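Local coordinates for homospermidine synthase (PDB 2PH5), which probably makes homospermidine by an NAD-dependent reaction, and binds NAD, with a Rossmann-type domain, at residues 192-195 with 196-199. Sequence-based numbering, arbitrary orientation.
Sequences ANLA and MTLG
Leu-194 and Leu-198, one turn apart, meet in a local contact at the C-terminal end of helix 188-197, where a Schellman motif closes the last turn. CD1 of Leu-194 lies 3.5 Å from CD2 of Leu-198 and almost as near its CD1, one methyl of Leu-194 set against both methyls of its partner. With CG anti to N (chi1 169°), the side chain of Leu-194 swings back towards Leu-198 although its CB points away from the following turn.

Along the backbone the helical ladder runs out. The amide of Met-196, a selenomethionine, binds Ala-192 O at 3.0 Å, and Thr-197 N reaches Asn-193 O at 2.9 Å. Leu-198 N then divides itself between two weak bonds, to Leu-194 O and to Ala-195 O. Gly-199 N turns back to Met-196 O at 2.9 Å, with a positive phi of 79° that suits glycine, since a CB here would be jammed against Leu-198 O. Thr-197 CG2 lies close to the carbonyl oxygens of Asn-193 and Leu-194, while polar Asn-193 suits the exposed face.

Buried Leu-194 packs on Leu-171 and Leu-172 of helix 158-176, and small, buried Ala-195 lets Tyr-313 of strand 311-322 come close. The exposed Met-196 also reaches Tyr-313 and shares Leu-305 of strand 305-306 with Ala-192, while Leu-198 O accepts a hydrogen bond from Asn-366 ND2, tying the helix end to the segment between strands 352-364 and 370-378.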
ATOM      1  N   ALA A 192     -16.791 -31.035  13.684  1.00 27.88           N
ATOM      2  CA  ALA A 192     -17.379 -29.835  14.258  1.00 27.20           C
ATOM      3  C   ALA A 192     -17.337 -29.956  15.776  1.00 28.12           C
ATOM      4  O   ALA A 192     -16.969 -29.014  16.474  1.00 26.94           O
ATOM      5  CB  ALA A 192     -18.815 -29.682  13.783  1.00 24.82           C
ATOM      6  N   ASN A 193     -17.704 -31.133  16.275  1.00 29.87           N
ATOM      7  CA  ASN A 193     -17.725 -31.396  17.706  1.00 30.41           C
ATOM      8  C   ASN A 193     -16.348 -31.216  18.341  1.00 30.65           C
ATOM      9  O   ASN A 193     -16.235 -30.650  19.427  1.00 30.69           O
ATOM     10  CB  ASN A 193     -18.264 -32.803  17.955  1.00 31.60           C
ATOM     11  CG  ASN A 193     -17.979 -33.295  19.349  1.00 33.61           C
ATOM     12  OD1 ASN A 193     -16.936 -33.908  19.599  1.00 33.96           O
ATOM     13  ND2 ASN A 193     -18.895 -33.019  20.279  1.00 32.27           N
ATOM     14  N   LEU A 194     -15.311 -31.705  17.664  1.00 31.23           N
ATOM     15  CA  LEU A 194     -13.942 -31.566  18.146  1.00 29.86           C
ATOM     16  C   LEU A 194     -13.568 -30.092  18.180  1.00 32.32           C
ATOM     17  O   LEU A 194     -12.864 -29.646  19.080  1.00 34.02           O
ATOM     18  CB  LEU A 194     -12.960 -32.310  17.236  1.00 27.72           C
ATOM     19  CG  LEU A 194     -11.479 -31.999  17.501  1.00 24.40           C
ATOM     20  CD1 LEU A 194     -11.109 -32.434  18.898  1.00 22.63           C
ATOM     21  CD2 LEU A 194     -10.604 -32.692  16.479  1.00 23.45           C
ATOM     22  N   ALA A 195     -14.042 -29.330  17.199  1.00 34.36           N
ATOM     23  CA  ALA A 195     -13.725 -27.905  17.159  1.00 35.21           C
ATOM     24  C   ALA A 195     -14.339 -27.193  18.354  1.00 35.66           C
ATOM     25  O   ALA A 195     -13.695 -26.364  18.995  1.00 35.56           O
ATOM     26  CB  ALA A 195     -14.228 -27.283  15.858  1.00 32.36           C
HETATM   27  N   MSE A 196     -15.589 -27.522  18.652  1.00 36.67           N
HETATM   28  CA  MSE A 196     -16.279 -26.902  19.767  1.00 38.83           C
HETATM   29  C   MSE A 196     -15.692 -27.325  21.113  1.00 37.38           C
HETATM   30  O   MSE A 196     -15.466 -26.491  21.987  1.00 36.00           O
HETATM   31  CB  MSE A 196     -17.757 -27.255  19.725  1.00 44.27           C
HETATM   32  CG  MSE A 196     -18.539 -26.684  20.887  1.00 54.26           C
HETATM   33 SE   MSE A 196     -20.249 -27.558  21.071  1.00 68.52          SE
HETATM   34  CE  MSE A 196     -19.636 -29.049  22.151  1.00 62.97           C
ATOM     35  N   THR A 197     -15.440 -28.620  21.278  1.00 35.78           N
ATOM     36  CA  THR A 197     -14.884 -29.122  22.525  1.00 35.54           C
ATOM     37  C   THR A 197     -13.517 -28.497  22.802  1.00 34.74           C
ATOM     38  O   THR A 197     -13.087 -28.420  23.953  1.00 34.80           O
ATOM     39  CB  THR A 197     -14.803 -30.687  22.520  1.00 35.94           C
ATOM     40  OG1 THR A 197     -14.142 -31.148  23.703  1.00 36.77           O
ATOM     41  CG2 THR A 197     -14.065 -31.191  21.309  1.00 37.18           C
ATOM     42  N   LEU A 198     -12.847 -28.030  21.749  1.00 32.41           N
ATOM     43  CA  LEU A 198     -11.541 -27.379  21.892  1.00 30.60           C
ATOM     44  C   LEU A 198     -11.619 -25.861  22.098  1.00 29.32           C
ATOM     45  O   LEU A 198     -10.593 -25.210  22.283  1.00 29.36           O
ATOM     46  CB  LEU A 198     -10.656 -27.685  20.680  1.00 31.04           C
ATOM     47  CG  LEU A 198      -9.790 -28.944  20.783  1.00 31.90           C
ATOM     48  CD1 LEU A 198     -10.540 -30.054  21.505  1.00 34.44           C
ATOM     49  CD2 LEU A 198      -9.383 -29.375  19.394  1.00 29.27           C
ATOM     50  N   GLY A 199     -12.824 -25.297  22.052  1.00 28.27           N
ATOM     51  CA  GLY A 199     -12.980 -23.865  22.276  1.00 27.98           C
ATOM     52  C   GLY A 199     -12.656 -22.927  21.126  1.00 27.80           C
ATOM     53  O   GLY A 199     -12.464 -21.724  21.320  1.00 26.21           O
TER